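PDB 5M45: acetone carboxylase alpha subunit from Xanthobacter autotrophicus Py2, which forms the alpha subunit of a multi-subunit, metal-containing enzyme and belongs to the hydantoinase B/oxoprolinase family. Local coordinates for residues 47-50 against 55-58; 88-93 against 234-239; 219-224 against 228-233. All blocks are in the same frame, centred on the assembly; numbering follows the deposited sequence.

How the interactions relate
Interaction 1 lies far out on the chain and is partly buried. Interactions 2 and 3 are buried and lie nearer the centre. The latter two share helix 227-255: segment 228-233 runs straight into 234-239, and the centres of the two contacts are about 15 Å apart. Interaction 1 is separate, with its centre about 29 Å from that of interaction 2. The chemistry follows the place. Interaction 1 lays the aliphatic part of R50 over a tyrosine ring by a CH-pi contact and holds an acetate ion at a helix start. Interaction 2 is a buried strand-to-helix contact, made by a leucine and the edge of a phenylalanine. Interaction 3 joins consecutive helices around a tryptophan and a bridging water.

Interaction 1: residues 47-50 against 55-58; sequences LELR and ILYN. With ACT (acetate ion), chain O.
The two backbones come closest at R50 and Y57, whose CA atoms lie 5.5 Å apart where the short helix 48-52 meets the start of helix 54-75. The Y57 ring carries the contact. Its CG is anti to the backbone N (chi1 -170°), which sends the ring toward helix 48-52. The aliphatic part of R50 passes obliquely over one face of that ring. CB of R50 makes a CH-pi contact, 3.8 Å from the centroid of the Y57 ring and 18° off the ring normal. CD of R50 continues over the same ring and is 3.8 Å from CZ of Y57. The guanidinium plane is turned 48° from the ring, so it does not stack flat on it.

L49 closes the other end of the contact. Its CD2 touches CD2 of Y57 at 3.9 Å, coming in obliquely. CD1 of L49 meets CD2 of L56 more loosely, at 4.3 Å.

Helix 257-282 lies against both segments. H270 binds the Y57 hydroxyl, and F263 meets the Y57 ring edge to face. The E266 carboxylate accepts the backbone N-H groups of L49 and R50.

An acetate ion, probably from the crystallisation liquor, sits at the first turn of helix 54-75. Each carboxylate oxygen takes one backbone N-H. I55 N is 2.9 Å from acetate O, and L56 N is 3.2 Å from acetate OXT. The N-terminal helix dipole would probably add to this attraction. Both helices thus present first-turn N-H groups to a carboxylate, one from E266 and one from the acetate. This is the familiar way in which a helix N-terminus binds an anion, here beside a compact junction of two successive helices.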
loop_
_atom_site.group_PDB
_atom_site.type_symbol
_atom_site.label_atom_id
_atom_site.label_comp_id
_atom_site.label_asym_id
_atom_site.label_seq_id
_atom_site.Cartn_x
_atom_site.Cartn_y
_atom_site.Cartn_z
ATOM N N LEU A 47 14.280 -21.638 40.119
ATOM C CA LEU A 47 14.193 -22.307 38.814
ATOM C C LEU A 47 14.279 -23.841 38.999
ATOM O O LEU A 47 15.384 -24.398 38.977
ATOM C CB LEU A 47 15.309 -21.782 37.910
ATOM C CG LEU A 47 15.335 -20.253 37.704
ATOM C CD1 LEU A 47 16.401 -19.873 36.683
ATOM C CD2 LEU A 47 14.006 -19.758 37.201
ATOM N N GLU A 48 13.121 -24.509 39.187
ATOM C CA GLU A 48 13.114 -25.934 39.603
ATOM C C GLU A 48 13.815 -26.858 38.606
ATOM O O GLU A 48 14.584 -27.707 39.019
ATOM C CB GLU A 48 11.702 -26.468 39.854
ATOM C CG GLU A 48 10.972 -25.983 41.075
ATOM C CD GLU A 48 9.536 -26.564 41.175
ATOM O OE1 GLU A 48 9.186 -27.695 40.637
ATOM O OE2 GLU A 48 8.723 -25.827 41.789
ATOM N N LEU A 49 13.506 -26.727 37.318
ATOM C CA LEU A 49 14.133 -27.582 36.325
ATOM C C LEU A 49 15.665 -27.360 36.311
ATOM O O LEU A 49 16.428 -28.318 36.410
ATOM C CB LEU A 49 13.538 -27.390 34.931
ATOM C CG LEU A 49 14.010 -28.402 33.872
ATOM C CD1 LEU A 49 13.349 -29.746 34.097
ATOM C CD2 LEU A 49 13.691 -27.939 32.450
ATOM N N ARG A 50 16.081 -26.099 36.230
ATOM C CA ARG A 50 17.503 -25.802 36.203
ATOM C C ARG A 50 18.269 -26.303 37.438
ATOM O O ARG A 50 19.351 -26.885 37.292
ATOM C CB ARG A 50 17.746 -24.316 36.052
ATOM C CG ARG A 50 19.218 -24.047 35.894
ATOM C CD ARG A 50 19.443 -22.725 35.280
ATOM N NE ARG A 50 19.647 -21.658 36.239
ATOM C CZ ARG A 50 20.812 -21.094 36.552
ATOM N NH1 ARG A 50 21.962 -21.561 36.082
ATOM N NH2 ARG A 50 20.816 -20.066 37.392
ATOM N N ILE A 55 20.829 -31.800 34.132
ATOM C CA ILE A 55 21.156 -32.559 32.941
ATOM C C ILE A 55 20.038 -32.400 31.880
ATOM O O ILE A 55 20.327 -32.113 30.697
ATOM C CB ILE A 55 21.463 -34.040 33.240
ATOM C CG1 ILE A 55 22.664 -34.162 34.209
ATOM C CG2 ILE A 55 21.703 -34.827 31.939
ATOM C CD1 ILE A 55 22.902 -35.596 34.679
ATOM N N LEU A 56 18.782 -32.545 32.301
ATOM C CA LEU A 56 17.648 -32.316 31.391
ATOM C C LEU A 56 17.518 -30.873 30.906
ATOM O O LEU A 56 17.197 -30.628 29.733
ATOM C CB LEU A 56 16.347 -32.819 32.034
ATOM C CG LEU A 56 15.098 -32.744 31.157
ATOM C CD1 LEU A 56 15.305 -33.519 29.845
ATOM C CD2 LEU A 56 13.919 -33.353 31.899
ATOM N N TYR A 57 17.749 -29.905 31.791
ATOM C CA TYR A 57 17.766 -28.479 31.397
ATOM C C TYR A 57 18.760 -28.223 30.246
ATOM O O TYR A 57 18.410 -27.581 29.246
ATOM C CB TYR A 57 18.103 -27.597 32.600
ATOM C CG TYR A 57 17.919 -26.112 32.382
ATOM C CD1 TYR A 57 18.980 -25.326 31.947
ATOM C CD2 TYR A 57 16.727 -25.479 32.686
ATOM C CE1 TYR A 57 18.835 -23.959 31.782
ATOM C CE2 TYR A 57 16.557 -24.095 32.514
ATOM C CZ TYR A 57 17.615 -23.347 32.063
ATOM O OH TYR A 57 17.490 -21.998 31.919
ATOM N N ASN A 58 19.975 -28.765 30.397
ATOM C CA ASN A 58 21.039 -28.614 29.402
ATOM C C ASN A 58 20.706 -29.346 28.093
ATOM O O ASN A 58 21.040 -28.849 27.012
ATOM C CB ASN A 58 22.391 -29.130 29.943
ATOM C CG ASN A 58 23.518 -28.987 28.926
ATOM O OD1 ASN A 58 24.029 -29.969 28.363
ATOM N ND2 ASN A 58 23.896 -27.757 28.662
HETATM C C ACT O . 18.960 -34.388 35.919
HETATM O O ACT O . 19.952 -33.643 36.159
HETATM O OXT ACT O . 18.153 -34.188 34.969
HETATM C CH3 ACT O . 18.761 -35.586 36.814
#

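Interaction 2: residues 88-93 against 234-239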
loop_
_atom_site.group_PDB
_atom_site.type_symbol
_atom_site.label_atom_id
_atom_site.label_comp_id
_atom_site.label_asym_id
_atom_site.label_seq_id
_atom_site.Cartn_x
_atom_site.Cartn_y
_atom_site.Cartn_z
ATOM N N GLY A 88 23.229 -13.741 4.833
ATOM C CA GLY A 88 22.586 -14.278 6.019
ATOM C C GLY A 88 21.765 -13.264 6.821
ATOM O O GLY A 88 21.668 -13.387 8.063
ATOM N N GLU A 89 21.143 -12.305 6.132
ATOM C CA GLU A 89 20.264 -11.311 6.807
ATOM C C GLU A 89 18.863 -11.899 7.031
ATOM O O GLU A 89 17.884 -11.527 6.368
ATOM C CB GLU A 89 20.244 -9.958 6.074
ATOM C CG GLU A 89 21.606 -9.411 5.608
ATOM C CD GLU A 89 22.708 -9.361 6.650
ATOM O OE1 GLU A 89 23.868 -9.102 6.264
ATOM O OE2 GLU A 89 22.446 -9.552 7.885
ATOM N N LEU A 90 18.819 -12.892 7.926
ATOM C CA LEU A 90 17.600 -13.586 8.359
ATOM C C LEU A 90 17.797 -14.060 9.798
ATOM O O LEU A 90 18.922 -14.066 10.302
ATOM C CB LEU A 90 17.211 -14.761 7.423
ATOM C CG LEU A 90 17.955 -16.094 7.515
ATOM C CD1 LEU A 90 17.209 -17.189 6.751
ATOM C CD2 LEU A 90 19.399 -15.985 7.043
ATOM N N CYS A 91 16.697 -14.436 10.442
ATOM C CA CYS A 91 16.719 -14.871 11.872
ATOM C C CYS A 91 15.482 -15.721 12.164
ATOM O O CYS A 91 14.396 -15.417 11.659
ATOM C CB CYS A 91 16.756 -13.650 12.773
ATOM S SG CYS A 91 16.739 -13.919 14.559
ATOM N N PHE A 92 15.651 -16.770 12.975
ATOM C CA PHE A 92 14.543 -17.584 13.498
ATOM C C PHE A 92 14.587 -17.653 15.027
ATOM O O PHE A 92 15.672 -17.837 15.622
ATOM C CB PHE A 92 14.575 -19.005 12.929
ATOM C CG PHE A 92 14.299 -19.058 11.444
ATOM C CD1 PHE A 92 12.989 -19.005 10.961
ATOM C CD2 PHE A 92 15.337 -19.115 10.527
ATOM C CE1 PHE A 92 12.732 -19.024 9.597
ATOM C CE2 PHE A 92 15.082 -19.156 9.160
ATOM C CZ PHE A 92 13.787 -19.102 8.694
ATOM N N THR A 93 13.428 -17.485 15.643
ATOM C CA THR A 93 13.316 -17.319 17.068
ATOM C C THR A 93 12.134 -18.167 17.640
ATOM O O THR A 93 11.030 -18.238 17.034
ATOM C CB THR A 93 13.175 -15.825 17.420
ATOM O OG1 THR A 93 14.265 -15.072 16.839
ATOM C CG2 THR A 93 13.172 -15.634 18.947
ATOM N N GLU A 234 9.791 -15.565 1.046
ATOM C CA GLU A 234 8.654 -16.088 1.771
ATOM C C GLU A 234 8.757 -17.610 2.030
ATOM O O GLU A 234 8.482 -18.078 3.142
ATOM C CB GLU A 234 7.328 -15.708 1.083
ATOM C CG GLU A 234 6.073 -16.354 1.685
ATOM C CD GLU A 234 4.785 -15.739 1.147
ATOM O OE1 GLU A 234 4.594 -15.742 -0.097
ATOM O OE2 GLU A 234 3.976 -15.257 1.981
ATOM N N ARG A 235 9.133 -18.375 1.005
ATOM C CA ARG A 235 9.329 -19.821 1.175
ATOM C C ARG A 235 10.456 -20.121 2.181
ATOM O O ARG A 235 10.328 -21.073 2.963
ATOM C CB ARG A 235 9.567 -20.534 -0.171
ATOM C CG ARG A 235 8.409 -20.359 -1.170
ATOM C CD ARG A 235 7.089 -20.988 -0.656
ATOM N NE ARG A 235 5.997 -20.783 -1.559
ATOM C CZ ARG A 235 4.773 -21.315 -1.416
ATOM N NH1 ARG A 235 3.816 -21.060 -2.299
ATOM N NH2 ARG A 235 4.458 -22.101 -0.396
ATOM N N THR A 236 11.520 -19.298 2.176
ATOM C CA THR A 236 12.583 -19.342 3.183
ATOM C C THR A 236 12.058 -19.225 4.623
ATOM O O THR A 236 12.430 -20.022 5.494
ATOM C CB THR A 236 13.633 -18.193 2.941
ATOM O OG1 THR A 236 14.271 -18.414 1.661
ATOM C CG2 THR A 236 14.680 -18.155 4.010
ATOM N N ARG A 237 11.185 -18.249 4.868
ATOM C CA ARG A 237 10.644 -18.039 6.218
ATOM C C ARG A 237 9.734 -19.219 6.657
ATOM O O ARG A 237 9.836 -19.708 7.797
ATOM C CB ARG A 237 9.849 -16.728 6.324
ATOM C CG ARG A 237 10.659 -15.452 6.116
ATOM C CD ARG A 237 9.847 -14.174 6.358
ATOM N NE ARG A 237 8.640 -14.075 5.524
ATOM C CZ ARG A 237 8.580 -13.534 4.313
ATOM N NH1 ARG A 237 9.643 -13.015 3.713
ATOM N NH2 ARG A 237 7.416 -13.507 3.671
ATOM N N ILE A 238 8.850 -19.669 5.753
ATOM C CA ILE A 238 7.938 -20.769 6.096
ATOM C C ILE A 238 8.722 -22.071 6.384
ATOM O O ILE A 238 8.349 -22.824 7.304
ATOM C CB ILE A 238 6.875 -21.029 4.993
ATOM C CG1 ILE A 238 6.023 -19.823 4.845
ATOM C CG2 ILE A 238 5.957 -22.145 5.434
ATOM C CD1 ILE A 238 5.152 -19.832 3.593
ATOM N N ALA A 239 9.772 -22.347 5.594
ATOM C CA ALA A 239 10.612 -23.531 5.811
ATOM C C ALA A 239 11.185 -23.573 7.216
ATOM O O ALA A 239 11.042 -24.569 7.927
ATOM C CB ALA A 239 11.747 -23.601 4.791
#
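L90 and F92, on strand 90-95, reach across to T236 and R237 on helix 227-255. The short strand and helix segments run nearly parallel, at 26°, with their axes 9.8 Å apart. Side chains have to bridge that gap.

The tight part is the tip of F92. With CG anti to the carbonyl carbon (chi1 -67°), the ring leaves the strand so that its far end, CE1 and CZ, reaches the helix. The ring meets the helix with its edge, not its face. CE1 of F92 is 3.5 Å from the carbonyl O of R237, and CZ of F92 is 3.6 Å from the carbonyl O of T236. Both oxygens lie near the ring plane, so the slightly positive C-H edge faces them. Beside the ring, CD1 of L90 touches CG2 of T236 at 3.9 Å, with the two side chains crossing at about a right angle. The methyl of T236 makes this contact, while its hydroxyl bonds to the carbonyl O of L232, within its own helix.

The looser part is the side chain of R237, which makes no close contact with the strand segment; its charged end leads away. T156 and T174 bind the guanidinium there. The contact has no solvent side: all four touching residues are buried.

Strand 90-95 lies between strands 101-104 and 165-175 in an antiparallel sheet. T174 of strand 165-175 touches both L90 and T236. R237 reaches strand 153-162 as well, through T156. Helix 227-255 therefore packs across several neighbouring strands of this sheet.

Interaction 3: residues 219-224 against 228-233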
loop_
_atom_site.group_PDB
_atom_site.type_symbol
_atom_site.label_atom_id
_atom_site.label_comp_id
_atom_site.label_asym_id
_atom_site.label_seq_id
_atom_site.Cartn_x
_atom_site.Cartn_y
_atom_site.Cartn_z
ATOM N N GLU A 219 -2.019 -10.545 -4.490
ATOM C CA GLU A 219 -1.920 -9.149 -4.061
ATOM C C GLU A 219 -0.511 -8.734 -3.706
ATOM O O GLU A 219 0.028 -7.741 -4.253
ATOM C CB GLU A 219 -2.868 -8.899 -2.882
ATOM C CG GLU A 219 -2.982 -7.449 -2.469
ATOM C CD GLU A 219 -3.843 -7.292 -1.199
ATOM O OE1 GLU A 219 -3.191 -7.149 -0.146
ATOM O OE2 GLU A 219 -5.119 -7.318 -1.242
ATOM N N SER A 220 0.086 -9.474 -2.779
ATOM C CA SER A 220 1.433 -9.202 -2.310
ATOM C C SER A 220 2.432 -9.125 -3.455
ATOM O O SER A 220 3.246 -8.177 -3.516
ATOM C CB SER A 220 1.857 -10.215 -1.210
ATOM O OG SER A 220 1.899 -11.555 -1.667
ATOM N N GLN A 221 2.327 -10.057 -4.393
ATOM C CA GLN A 221 3.303 -10.177 -5.471
ATOM C C GLN A 221 3.297 -9.009 -6.455
ATOM O O GLN A 221 4.336 -8.741 -7.072
ATOM C CB GLN A 221 3.127 -11.529 -6.187
ATOM C CG GLN A 221 3.646 -12.660 -5.262
ATOM C CD GLN A 221 3.177 -14.064 -5.631
ATOM O OE1 GLN A 221 2.700 -14.336 -6.740
ATOM N NE2 GLN A 221 3.284 -14.969 -4.675
ATOM N N ARG A 222 2.161 -8.329 -6.612
ATOM C CA ARG A 222 2.029 -7.160 -7.502
ATOM C C ARG A 222 2.230 -5.796 -6.785
ATOM O O ARG A 222 2.212 -4.743 -7.446
ATOM C CB ARG A 222 0.691 -7.161 -8.231
ATOM C CG ARG A 222 -0.527 -6.843 -7.358
ATOM C CD ARG A 222 -1.863 -7.110 -8.086
ATOM N NE ARG A 222 -1.943 -8.490 -8.533
ATOM C CZ ARG A 222 -2.725 -8.970 -9.503
ATOM N NH1 ARG A 222 -2.596 -10.262 -9.847
ATOM N NH2 ARG A 222 -3.663 -8.228 -10.088
ATOM N N MET A 223 2.461 -5.810 -5.472
ATOM C CA MET A 223 2.727 -4.583 -4.736
ATOM C C MET A 223 4.238 -4.323 -4.500
ATOM O O MET A 223 4.589 -3.392 -3.736
ATOM C CB MET A 223 1.972 -4.604 -3.382
ATOM C CG MET A 223 0.444 -4.604 -3.474
ATOM S SD MET A 223 -0.278 -3.464 -4.659
ATOM C CE MET A 223 0.201 -1.863 -3.961
ATOM N N VAL A 224 5.097 -5.112 -5.137
ATOM C CA VAL A 224 6.563 -4.982 -5.052
ATOM C C VAL A 224 7.179 -5.039 -6.467
ATOM O O VAL A 224 6.567 -5.521 -7.415
ATOM C CB VAL A 224 7.203 -6.062 -4.114
ATOM C CG1 VAL A 224 6.508 -6.098 -2.747
ATOM C CG2 VAL A 224 7.218 -7.463 -4.722
ATOM N N ARG A 228 9.952 -12.134 -7.879
ATOM C CA ARG A 228 10.506 -13.485 -7.765
ATOM C C ARG A 228 11.348 -13.609 -6.465
ATOM O O ARG A 228 11.291 -14.617 -5.780
ATOM C CB ARG A 228 11.359 -13.871 -9.010
ATOM C CG ARG A 228 11.914 -15.288 -8.934
ATOM C CD ARG A 228 12.895 -15.713 -10.105
ATOM N NE ARG A 228 13.979 -14.728 -10.375
ATOM C CZ ARG A 228 13.880 -13.695 -11.245
ATOM N NH1 ARG A 228 12.747 -13.449 -11.924
ATOM N NH2 ARG A 228 14.926 -12.862 -11.432
ATOM N N TYR A 229 12.108 -12.555 -6.142
ATOM C CA TYR A 229 12.964 -12.528 -4.945
ATOM C C TYR A 229 12.108 -12.537 -3.683
ATOM O O TYR A 229 12.376 -13.310 -2.760
ATOM C CB TYR A 229 13.914 -11.309 -4.979
ATOM C CG TYR A 229 14.888 -11.348 -6.149
ATOM C CD1 TYR A 229 14.553 -10.729 -7.359
ATOM C CD2 TYR A 229 16.146 -11.954 -6.036
ATOM C CE1 TYR A 229 15.411 -10.769 -8.460
ATOM C CE2 TYR A 229 17.023 -11.983 -7.100
ATOM C CZ TYR A 229 16.667 -11.364 -8.302
ATOM O OH TYR A 229 17.526 -11.403 -9.375
ATOM N N TRP A 230 11.050 -11.717 -3.688
ATOM C CA TRP A 230 9.989 -11.721 -2.645
ATOM C C TRP A 230 9.422 -13.145 -2.379
ATOM O O TRP A 230 9.299 -13.572 -1.233
ATOM C CB TRP A 230 8.831 -10.745 -3.039
ATOM C CG TRP A 230 7.602 -10.897 -2.227
ATOM C CD1 TRP A 230 6.599 -11.805 -2.427
ATOM C CD2 TRP A 230 7.250 -10.167 -1.035
ATOM N NE1 TRP A 230 5.636 -11.671 -1.453
ATOM C CE2 TRP A 230 6.020 -10.685 -0.579
ATOM C CE3 TRP A 230 7.858 -9.136 -0.311
ATOM C CZ2 TRP A 230 5.357 -10.183 0.558
ATOM C CZ3 TRP A 230 7.186 -8.608 0.815
ATOM C CH2 TRP A 230 5.945 -9.167 1.240
ATOM N N MET A 231 9.069 -13.833 -3.459
ATOM C CA MET A 231 8.431 -15.171 -3.388
ATOM C C MET A 231 9.353 -16.203 -2.700
ATOM O O MET A 231 8.908 -16.956 -1.806
ATOM C CB MET A 231 8.005 -15.669 -4.780
ATOM C CG MET A 231 6.789 -14.919 -5.359
ATOM S SD MET A 231 6.438 -15.289 -7.099
ATOM C CE MET A 231 5.742 -16.905 -6.880
ATOM N N LEU A 232 10.644 -16.205 -3.091
ATOM C CA LEU A 232 11.573 -17.154 -2.506
ATOM C C LEU A 232 11.973 -16.781 -1.047
ATOM O O LEU A 232 12.272 -17.680 -0.239
ATOM C CB LEU A 232 12.780 -17.416 -3.427
ATOM C CG LEU A 232 12.410 -18.215 -4.694
ATOM C CD1 LEU A 232 13.456 -18.105 -5.789
ATOM C CD2 LEU A 232 12.144 -19.678 -4.378
ATOM N N ASP A 233 11.985 -15.484 -0.703
ATOM C CA ASP A 233 12.170 -15.067 0.699
ATOM C C ASP A 233 11.009 -15.563 1.590
ATOM O O ASP A 233 11.220 -15.988 2.739
ATOM C CB ASP A 233 12.376 -13.531 0.828
ATOM C CG ASP A 233 13.765 -13.068 0.305
ATOM O OD1 ASP A 233 14.699 -13.907 0.132
ATOM O OD2 ASP A 233 13.956 -11.837 0.057
HETATM O O HOH W 1 3.607 -13.818 -1.690
#
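W230 on helix 227-255 points toward the end of helix 214-222 and fills the corner between them. CG is anti to the backbone N (chi1 167°), which directs the indole at S220, Q221 and V224.

The side chain can be followed outward. CB of W230 packs on CG2 of V224 at 4.0 Å. CD1 of W230 comes next, 4.2 Å from CG of Q221. NE1 of W230 then gives its N-H to the O of a water at 3.0 Å, which lies at the ring edge and in the ring plane. On the benzo ring, CE3 of W230 is 4.1 Å from CG1 of V224. CZ2 of W230, further out on the side of NE1, rests on CB of S220 at 3.9 Å.

The water is shared by three side chains. Besides the indole N-H, it accepts from NE2 of Q221, 3.2 Å from the water O. The water O donates to OG of S220 at 2.8 Å. That hydroxyl is also hydrogen-bonded to the carbonyl O of W216, one turn back in its own helix. The Q221 side chain, extended beyond CG, crosses that of M231 at about a right angle, and NE2 of Q221 lies 3.6 Å from CG of M231. M231 also packs on P766 of the second subunit, so the corner lies next to the subunit interface.

S220, Q221 and W230 share their polar atoms through one water, while V224 and S220 CB touch the indole directly. One water among buried side chains uses two acceptor sites and a donated hydrogen to satisfy the indole N-H, an amide N-H and the serine oxygen. Its in-plane bond to NE1 would help fix the rotation of the indole, with V224 and S220 packed against the ring.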